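Local coordinates for protein putative O-GlcNAcase nagJ (Clostridium perfringens, PDB 6PV5) that probably removes N-acetylhexosamine sugars as a family 84 glycoside hydrolase, here as the piece holding an N-terminal mixed-sheet domain, the catalytic barrel and the helical post-catalytic region, at residues A487-R492 with P498-I503; E502-I507 with N609-P614; W403-N408 with K414-P419. All blocks are in the same frame, centred on the assembly; numbering follows the deposited sequence.

Contact 1: A487-R492 with P498-I503; sequences ANHSTR and PDSPEI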
loop_
_atom_site.group_PDB
_atom_site.type_symbol
_atom_site.label_atom_id
_atom_site.label_comp_id
_atom_site.label_asym_id
_atom_site.label_seq_id
_atom_site.Cartn_x
_atom_site.Cartn_y
_atom_site.Cartn_z
ATOM N N ALA A 487 -4.644 -14.664 8.202
ATOM C CA ALA A 487 -4.760 -13.214 8.059
ATOM C C ALA A 487 -6.158 -12.724 8.453
ATOM O O ALA A 487 -6.312 -11.609 8.944
ATOM C CB ALA A 487 -4.419 -12.814 6.643
ATOM N N ASN A 488 -7.169 -13.574 8.270
ATOM C CA ASN A 488 -8.540 -13.259 8.661
ATOM C C ASN A 488 -8.633 -12.813 10.118
ATOM O O ASN A 488 -9.504 -12.004 10.466
ATOM C CB ASN A 488 -9.487 -14.412 8.300
ATOM C CG ASN A 488 -10.940 -14.219 8.691
ATOM O OD1 ASN A 488 -11.535 -13.167 8.468
ATOM N ND2 ASN A 488 -11.529 -15.253 9.269
ATOM N N HIS A 489 -7.719 -13.299 10.971
ATOM C CA HIS A 489 -7.809 -12.975 12.388
ATOM C C HIS A 489 -6.880 -11.823 12.757
ATOM O O HIS A 489 -6.632 -11.588 13.932
ATOM C CB HIS A 489 -7.487 -14.206 13.245
ATOM C CG HIS A 489 -8.491 -15.302 13.137
ATOM N ND1 HIS A 489 -9.485 -15.463 14.063
ATOM C CD2 HIS A 489 -8.669 -16.267 12.207
ATOM C CE1 HIS A 489 -10.233 -16.504 13.733
ATOM N NE2 HIS A 489 -9.759 -17.007 12.595
ATOM N N SER A 490 -6.370 -11.092 11.760
ATOM C CA SER A 490 -5.326 -10.111 12.029
ATOM C C SER A 490 -5.461 -8.887 11.113
ATOM O O SER A 490 -4.486 -8.514 10.441
ATOM C CB SER A 490 -3.973 -10.757 11.791
ATOM O OG SER A 490 -2.973 -10.084 12.544
ATOM N N THR A 491 -6.673 -8.326 11.006
ATOM C CA THR A 491 -6.895 -7.272 10.018
ATOM C C THR A 491 -7.125 -5.949 10.732
ATOM O O THR A 491 -6.736 -4.913 10.230
ATOM C CB THR A 491 -7.992 -7.596 8.991
ATOM O OG1 THR A 491 -9.235 -7.802 9.671
ATOM C CG2 THR A 491 -7.687 -8.822 8.157
ATOM N N ARG A 492 -7.702 -6.005 11.926
ATOM C CA ARG A 492 -8.173 -4.803 12.587
ATOM C C ARG A 492 -7.160 -4.341 13.635
ATOM O O ARG A 492 -6.856 -5.084 14.563
ATOM C CB ARG A 492 -9.552 -5.082 13.202
ATOM C CG ARG A 492 -10.152 -3.943 14.015
ATOM C CD ARG A 492 -10.677 -2.812 13.132
ATOM N NE ARG A 492 -11.241 -1.726 13.933
ATOM C CZ ARG A 492 -11.800 -0.612 13.454
ATOM N NH1 ARG A 492 -11.891 -0.401 12.152
ATOM N NH2 ARG A 492 -12.285 0.281 14.290
ATOM N N PRO A 498 -12.748 -5.383 10.101
ATOM C CA PRO A 498 -12.923 -6.131 11.357
ATOM C C PRO A 498 -12.435 -7.575 11.220
ATOM O O PRO A 498 -12.576 -8.183 10.165
ATOM C CB PRO A 498 -14.450 -6.062 11.622
ATOM C CG PRO A 498 -14.856 -4.796 10.850
ATOM C CD PRO A 498 -14.028 -4.866 9.568
ATOM N N ASP A 499 -11.832 -8.106 12.289
ATOM C CA ASP A 499 -11.290 -9.457 12.279
ATOM C C ASP A 499 -12.437 -10.471 12.196
ATOM O O ASP A 499 -13.489 -10.251 12.796
ATOM C CB ASP A 499 -10.599 -9.763 13.607
ATOM C CG ASP A 499 -9.331 -8.963 13.882
ATOM O OD1 ASP A 499 -8.700 -8.497 12.900
ATOM O OD2 ASP A 499 -8.958 -8.851 15.085
ATOM N N SER A 500 -12.215 -11.551 11.438
ATOM C CA SER A 500 -13.049 -12.743 11.407
ATOM C C SER A 500 -14.524 -12.419 11.659
ATOM O O SER A 500 -15.098 -12.892 12.646
ATOM C CB SER A 500 -12.535 -13.784 12.387
ATOM O OG SER A 500 -12.670 -13.289 13.715
ATOM N N PRO A 501 -15.193 -11.647 10.762
ATOM C CA PRO A 501 -16.571 -11.176 11.015
ATOM C C PRO A 501 -17.687 -12.227 11.109
ATOM O O PRO A 501 -18.652 -12.046 11.851
ATOM C CB PRO A 501 -16.847 -10.246 9.815
ATOM C CG PRO A 501 -15.905 -10.761 8.733
ATOM C CD PRO A 501 -14.641 -11.157 9.479
ATOM N N GLU A 502 -17.544 -13.322 10.360
ATOM C CA GLU A 502 -18.507 -14.409 10.331
ATOM C C GLU A 502 -18.420 -15.209 11.627
ATOM O O GLU A 502 -19.458 -15.593 12.168
ATOM C CB GLU A 502 -18.215 -15.389 9.194
ATOM C CG GLU A 502 -18.553 -14.877 7.819
ATOM C CD GLU A 502 -18.261 -15.881 6.706
ATOM O OE1 GLU A 502 -17.407 -15.571 5.845
ATOM O OE2 GLU A 502 -18.879 -16.977 6.700
ATOM N N ILE A 503 -17.185 -15.496 12.071
ATOM C CA ILE A 503 -16.928 -16.124 13.363
ATOM C C ILE A 503 -17.561 -15.271 14.461
ATOM O O ILE A 503 -18.202 -15.804 15.364
ATOM C CB ILE A 503 -15.413 -16.361 13.616
ATOM C CG1 ILE A 503 -14.763 -17.275 12.572
ATOM C CG2 ILE A 503 -15.145 -16.860 15.030
ATOM C CD1 ILE A 503 -15.492 -18.595 12.344
HETATM O O HOH W 1 -14.794 -15.017 9.485
HETATM O O HOH W 2 -10.575 -13.428 15.561
#

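Contact 2: E502-I507 with N609-P614; sequences EIKNTI and NNVVDP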
loop_
_atom_site.group_PDB
_atom_site.type_symbol
_atom_site.label_atom_id
_atom_site.label_comp_id
_atom_site.label_asym_id
_atom_site.label_seq_id
_atom_site.Cartn_x
_atom_site.Cartn_y
_atom_site.Cartn_z
ATOM N N GLU A 502 -17.544 -13.322 10.360
ATOM C CA GLU A 502 -18.507 -14.409 10.331
ATOM C C GLU A 502 -18.420 -15.209 11.627
ATOM O O GLU A 502 -19.458 -15.593 12.168
ATOM C CB GLU A 502 -18.215 -15.389 9.194
ATOM C CG GLU A 502 -18.553 -14.877 7.819
ATOM C CD GLU A 502 -18.261 -15.881 6.706
ATOM O OE1 GLU A 502 -17.407 -15.571 5.845
ATOM O OE2 GLU A 502 -18.879 -16.977 6.700
ATOM N N ILE A 503 -17.185 -15.496 12.071
ATOM C CA ILE A 503 -16.928 -16.124 13.363
ATOM C C ILE A 503 -17.561 -15.271 14.461
ATOM O O ILE A 503 -18.202 -15.804 15.364
ATOM C CB ILE A 503 -15.413 -16.361 13.616
ATOM C CG1 ILE A 503 -14.763 -17.275 12.572
ATOM C CG2 ILE A 503 -15.145 -16.860 15.030
ATOM C CD1 ILE A 503 -15.492 -18.595 12.344
ATOM N N LYS A 504 -17.393 -13.947 14.371
ATOM C CA LYS A 504 -17.934 -13.071 15.392
ATOM C C LYS A 504 -19.462 -13.145 15.412
ATOM O O LYS A 504 -20.071 -13.142 16.481
ATOM C CB LYS A 504 -17.528 -11.606 15.208
ATOM C CG LYS A 504 -18.000 -10.731 16.371
ATOM C CD LYS A 504 -17.493 -9.313 16.405
ATOM C CE LYS A 504 -17.838 -8.592 17.705
ATOM N NZ LYS A 504 -19.304 -8.452 17.937
ATOM N N ASN A 505 -20.085 -13.158 14.229
ATOM C CA ASN A 505 -21.535 -13.254 14.196
ATOM C C ASN A 505 -21.975 -14.589 14.780
ATOM O O ASN A 505 -22.939 -14.635 15.534
ATOM C CB ASN A 505 -22.086 -13.027 12.791
ATOM C CG ASN A 505 -22.012 -11.564 12.440
ATOM O OD1 ASN A 505 -22.337 -10.711 13.273
ATOM N ND2 ASN A 505 -21.581 -11.269 11.228
ATOM N N THR A 506 -21.253 -15.653 14.439
ATOM C CA THR A 506 -21.536 -16.989 14.946
ATOM C C THR A 506 -21.531 -16.994 16.468
ATOM O O THR A 506 -22.451 -17.536 17.077
ATOM C CB THR A 506 -20.592 -18.031 14.334
ATOM O OG1 THR A 506 -20.879 -18.030 12.939
ATOM C CG2 THR A 506 -20.824 -19.427 14.859
ATOM N N ILE A 507 -20.514 -16.359 17.074
ATOM C CA ILE A 507 -20.375 -16.299 18.524
ATOM C C ILE A 507 -21.514 -15.474 19.126
ATOM O O ILE A 507 -22.173 -15.921 20.060
ATOM C CB ILE A 507 -18.963 -15.823 18.919
ATOM C CG1 ILE A 507 -17.944 -16.925 18.626
ATOM C CG2 ILE A 507 -18.896 -15.368 20.378
ATOM C CD1 ILE A 507 -16.529 -16.438 18.399
ATOM N N ASN A 609 -7.586 -11.353 18.821
ATOM C CA ASN A 609 -7.708 -10.783 20.159
ATOM C C ASN A 609 -9.057 -10.081 20.356
ATOM O O ASN A 609 -9.418 -9.802 21.489
ATOM C CB ASN A 609 -6.592 -9.768 20.458
ATOM C CG ASN A 609 -6.530 -8.689 19.398
ATOM O OD1 ASN A 609 -6.369 -8.990 18.214
ATOM N ND2 ASN A 609 -6.710 -7.441 19.788
ATOM N N ASN A 610 -9.801 -9.808 19.273
ATOM C CA ASN A 610 -11.089 -9.122 19.351
ATOM C C ASN A 610 -12.276 -10.103 19.331
ATOM O O ASN A 610 -13.363 -9.739 19.763
ATOM C CB ASN A 610 -11.320 -8.131 18.188
ATOM C CG ASN A 610 -10.305 -7.005 18.130
ATOM O OD1 ASN A 610 -9.915 -6.466 19.158
ATOM N ND2 ASN A 610 -9.877 -6.630 16.936
ATOM N N VAL A 611 -12.112 -11.287 18.733
ATOM C CA VAL A 611 -13.230 -12.214 18.538
ATOM C C VAL A 611 -12.996 -13.545 19.271
ATOM O O VAL A 611 -13.784 -13.911 20.135
ATOM C CB VAL A 611 -13.523 -12.428 17.037
ATOM C CG1 VAL A 611 -14.653 -13.436 16.824
ATOM C CG2 VAL A 611 -13.813 -11.102 16.315
ATOM N N VAL A 612 -11.905 -14.256 18.957
ATOM C CA VAL A 612 -11.684 -15.587 19.511
ATOM C C VAL A 612 -11.288 -15.493 20.986
ATOM O O VAL A 612 -11.754 -16.272 21.823
ATOM C CB VAL A 612 -10.669 -16.413 18.685
ATOM C CG1 VAL A 612 -10.344 -17.744 19.354
ATOM C CG2 VAL A 612 -11.187 -16.688 17.270
ATOM N N ASP A 613 -10.387 -14.554 21.294
ATOM C CA ASP A 613 -9.856 -14.413 22.631
ATOM C C ASP A 613 -10.983 -14.206 23.658
ATOM O O ASP A 613 -11.027 -14.915 24.668
ATOM C CB ASP A 613 -8.733 -13.373 22.666
ATOM C CG ASP A 613 -8.064 -13.300 24.028
ATOM O OD1 ASP A 613 -8.692 -12.769 24.939
ATOM O OD2 ASP A 613 -6.952 -13.822 24.165
ATOM N N PRO A 614 -11.886 -13.199 23.521
ATOM C CA PRO A 614 -12.993 -13.052 24.470
ATOM C C PRO A 614 -13.936 -14.251 24.566
ATOM O O PRO A 614 -14.543 -14.489 25.621
ATOM C CB PRO A 614 -13.772 -11.806 24.007
ATOM C CG PRO A 614 -13.246 -11.532 22.577
ATOM C CD PRO A 614 -11.844 -12.099 22.540
#

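Contact 3: W403-N408 with K414-P419; sequences WNYPVN and KMALGP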
loop_
_atom_site.group_PDB
_atom_site.type_symbol
_atom_site.label_atom_id
_atom_site.label_comp_id
_atom_site.label_asym_id
_atom_site.label_seq_id
_atom_site.Cartn_x
_atom_site.Cartn_y
_atom_site.Cartn_z
ATOM N N TRP A 403 -2.361 7.571 4.568
ATOM C CA TRP A 403 -3.224 6.554 5.148
ATOM C C TRP A 403 -2.446 5.686 6.133
ATOM O O TRP A 403 -1.542 4.949 5.730
ATOM C CB TRP A 403 -3.885 5.730 4.049
ATOM C CG TRP A 403 -4.893 4.794 4.624
ATOM C CD1 TRP A 403 -4.906 3.434 4.506
ATOM C CD2 TRP A 403 -6.001 5.146 5.467
ATOM N NE1 TRP A 403 -5.974 2.924 5.188
ATOM C CE2 TRP A 403 -6.646 3.943 5.811
ATOM C CE3 TRP A 403 -6.493 6.356 5.978
ATOM C CZ2 TRP A 403 -7.767 3.908 6.640
ATOM C CZ3 TRP A 403 -7.614 6.325 6.781
ATOM C CH2 TRP A 403 -8.223 5.115 7.118
ATOM N N ASN A 404 -2.825 5.782 7.408
ATOM C CA ASN A 404 -2.094 5.140 8.495
ATOM C C ASN A 404 -2.542 3.682 8.679
ATOM O O ASN A 404 -3.070 3.292 9.723
ATOM C CB ASN A 404 -2.219 5.941 9.795
ATOM C CG ASN A 404 -1.170 7.030 9.885
ATOM O OD1 ASN A 404 -0.022 6.812 9.505
ATOM N ND2 ASN A 404 -1.556 8.208 10.346
ATOM N N TYR A 405 -2.287 2.872 7.661
ATOM C CA TYR A 405 -2.479 1.429 7.703
ATOM C C TYR A 405 -1.733 0.875 6.493
ATOM O O TYR A 405 -1.821 1.469 5.411
ATOM C CB TYR A 405 -3.981 1.139 7.603
ATOM C CG TYR A 405 -4.360 -0.309 7.716
ATOM C CD1 TYR A 405 -4.752 -0.841 8.940
ATOM C CD2 TYR A 405 -4.281 -1.155 6.627
ATOM C CE1 TYR A 405 -5.100 -2.178 9.065
ATOM C CE2 TYR A 405 -4.634 -2.490 6.735
ATOM C CZ TYR A 405 -5.043 -3.006 7.958
ATOM O OH TYR A 405 -5.369 -4.330 8.077
ATOM N N PRO A 406 -0.973 -0.249 6.583
ATOM C CA PRO A 406 -0.914 -1.118 7.769
ATOM C C PRO A 406 -0.063 -0.753 8.981
ATOM O O PRO A 406 0.035 -1.552 9.922
ATOM C CB PRO A 406 -0.371 -2.434 7.175
ATOM C CG PRO A 406 0.543 -1.987 6.053
ATOM C CD PRO A 406 -0.207 -0.798 5.458
ATOM N N VAL A 407 0.492 0.469 9.011
ATOM C CA VAL A 407 1.385 0.847 10.093
ATOM C C VAL A 407 0.838 0.360 11.435
ATOM O O VAL A 407 -0.294 0.681 11.805
ATOM C CB VAL A 407 1.664 2.362 10.136
ATOM C CG1 VAL A 407 0.387 3.179 10.296
ATOM C CG2 VAL A 407 2.643 2.718 11.248
ATOM N N ASN A 408 1.705 -0.288 12.233
ATOM C CA ASN A 408 1.257 -0.791 13.522
ATOM C C ASN A 408 2.173 -0.292 14.646
ATOM O O ASN A 408 2.211 -0.889 15.726
ATOM C CB ASN A 408 1.134 -2.322 13.511
ATOM C CG ASN A 408 2.497 -2.991 13.469
ATOM O OD1 ASN A 408 3.458 -2.378 13.023
ATOM N ND2 ASN A 408 2.583 -4.255 13.869
ATOM N N LYS A 414 0.595 -6.552 17.194
ATOM C CA LYS A 414 -0.379 -7.067 16.236
ATOM C C LYS A 414 0.027 -6.688 14.812
ATOM O O LYS A 414 0.239 -5.509 14.548
ATOM C CB LYS A 414 -1.771 -6.504 16.546
ATOM C CG LYS A 414 -2.852 -7.119 15.680
ATOM C CD LYS A 414 -4.276 -6.937 16.166
ATOM C CE LYS A 414 -5.218 -7.800 15.333
ATOM N NZ LYS A 414 -6.638 -7.601 15.736
ATOM N N MET A 415 0.074 -7.669 13.892
ATOM C CA MET A 415 0.330 -7.406 12.485
ATOM C C MET A 415 -0.976 -7.013 11.785
ATOM O O MET A 415 -2.000 -7.659 11.972
ATOM C CB MET A 415 0.900 -8.627 11.752
ATOM C CG MET A 415 2.206 -9.180 12.314
ATOM S SD MET A 415 3.541 -7.948 12.245
ATOM C CE MET A 415 5.007 -8.976 12.157
ATOM N N ALA A 416 -0.915 -5.978 10.930
ATOM C CA ALA A 416 -2.045 -5.621 10.081
ATOM C C ALA A 416 -1.841 -6.308 8.739
ATOM O O ALA A 416 -0.898 -5.984 8.018
ATOM C CB ALA A 416 -2.126 -4.118 9.935
ATOM N N LEU A 417 -2.712 -7.276 8.434
ATOM C CA LEU A 417 -2.566 -8.093 7.241
ATOM C C LEU A 417 -3.822 -7.984 6.381
ATOM O O LEU A 417 -4.040 -8.834 5.523
ATOM C CB LEU A 417 -2.322 -9.560 7.652
ATOM C CG LEU A 417 -1.046 -9.819 8.470
ATOM C CD1 LEU A 417 -0.996 -11.283 8.930
ATOM C CD2 LEU A 417 0.189 -9.493 7.630
ATOM N N GLY A 418 -4.636 -6.943 6.599
ATOM C CA GLY A 418 -5.875 -6.808 5.842
ATOM C C GLY A 418 -5.812 -5.853 4.645
ATOM O O GLY A 418 -4.817 -5.158 4.417
ATOM N N PRO A 419 -6.912 -5.749 3.857
ATOM C CA PRO A 419 -6.972 -4.802 2.743
ATOM C C PRO A 419 -7.226 -3.384 3.245
ATOM O O PRO A 419 -7.803 -3.178 4.319
ATOM C CB PRO A 419 -8.177 -5.308 1.930
ATOM C CG PRO A 419 -9.094 -5.876 2.997
ATOM C CD PRO A 419 -8.152 -6.537 3.995
HETATM O O HOH W 3 -7.888 -4.058 6.722
#

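Contact 1: A487-R492 with P498-I503
Rotation about the first side-chain bond of Asp499 (chi1 -67°) sets its carboxylate beside its own backbone N and brings OD1 into the bend formed by Ser490, Thr491 and Arg492. His489 has the same rotation (chi1 -67°), which lays its imidazole against Ser500. Two successive amides grip the one carboxylate oxygen: Thr491 N lies 2.8 Å from Asp499 OD1 and meets it nearly in line with its C-O bond, while Arg492 N is 2.9 Å from Asp499 OD1 on the syn side, 33° out of the carboxylate plane. The amides arrive from opposite faces of that plane, an arrangement that resists rotation of the group. Its other oxygen, OD2, forms a salt bridge with Lys414. The carboxylate thereby pins a loop that has no regular structure of its own, the one leading from helix 480-487 to helix 501-515 in the helical region that follows the barrel. The connection starts as a type I beta turn from Ala487 to Ser490. Beside the carboxylate, Ser500 N donates to Asn488 O over 2.9 Å, tying the N-cap residue of helix 501-515 to the turn. Ser500 CB rests over a face of His489, 4.0 Å from the ring centroid, as a CH-pi contact. A water joins the two residues again, 2.8 Å from both His489 ND1 and Ser500 OG, and His489 NE2 reaches Glu530. The amide of Asn488 lies along Ser500, its ND2 3.6 Å from Ser500 CB, with OD1 held by Arg497.

Contact 2: E502-I507 with N609-P614
Apolar contact dominates here, and nearly all of it passes through Val611, whose two methyls press on one turn of the helix formed by Ile503, Lys504 and Ile507. With CG1 of Val611 opposite its backbone N (chi1 178°), this methyl is driven at the helix surface. It lies 3.9 Å from Ile503 CG2 and equally 3.9 Å from Ile507 CD1, so one methyl touches two isoleucines a turn apart. The side chains of Ile503 and Val611 meet at about a right angle, whereas Ile507 comes in at a slant. To one side of the isoleucines the same methyl reaches the backbone: Val611 CG1 is 3.6 Å from Lys504 CA. The second methyl, CG2, lies along the aliphatic part of the lysine chain, 3.9 Å from Lys504 CB and 4.1 Å from Lys504 CD.

Polar groups act around this patch and not across it. The amide of Ile507 is bonded to the carbonyl of Ile503, N to O 2.9 Å, one of the helical bonds that keep the two isoleucines a turn apart. Lys504 lends only its aliphatic part to the valine; a turn at its last torsion (chi4 -62°) accompanies a salt bridge from its ammonium group to Asp508, on the same helix. Two residues before Val611, Asn609 OD1 accepts a bond from Lys414 NZ of the barrel domain.

Leu527 and Glu530, on helix 521-544, touch Ile503 as well. A branched side chain seated on one helical turn thus closes helix 501-515 against the start of helix 612-619, the last one modelled: apolar helix packing within the helical, hyaluronidase post-catalytic domain-like region.

Contact 3: W403-N408 with K414-P419
The phenol ring of Tyr405 meets Gly418 at its edge, where Gly418 O lies in the ring plane 3.5 Å from Tyr405 CE2. One face carries the CB of its own neighbour, Pro406, offset toward the rim, and Ala416 approaches obliquely, its methyl CB 3.7 Å from Tyr405 CE1. The second flat group, the amide of Asn408, holds the other end of the contact. Asn408 ND2 donates to Lys414 O over a short 2.7 Å in an almost straight bond (169° at the hydrogen). The acceptor lies in the plane of the amide, but the donor stands above the carbonyl plane, 45° out of it. Both segments belong to the long connection from the seventh to the eighth strand of the (beta/alpha)8 barrel, at the carboxyl ends of the strands, although the contact is remote from the predicted proton donor Asp305. A cis peptide bond before Pro406 bends this connection sharply after Tyr405. The same proline places its CB 3.7 Å from Ala416 CB, and its carbonyl O sits 3.4 Å from that methyl, so the methyl sits in the corner made by the ring and the proline. With CG swung opposite the backbone N (chi1 -176°), the tyrosine extends its hydroxyl to the far segment. There Gly418 N makes a weak bond to Tyr405 OH at 3.1 Å, and a water that donates weakly to the same OH gives a firmer bond to Pro419 O, 2.6 Å away. The strongest partner of the hydroxyl is the carbonyl oxygen of Thr491, in the connection that follows helix 480-487.

Contact 3 is fully buried within a loop of the catalytic barrel, whereas contacts 1 and 2 are both partly buried farther out, contact 2 lying farthest from the centre of the chain. Contacts 1 and 2 hold the same helix, 501-515, and share Glu502 and Ile503. Chemistry differs among the three: carboxylate and backbone bonds with one histidine CH-pi contact in contact 1, methyl packing in contact 2, and a mixture of aromatic, apolar and amide contacts in 403-408 with 414-419. Lys414 ties all three, since its NZ reaches Asp499 and Arg492 of contact 1 and Asn609 of contact 2.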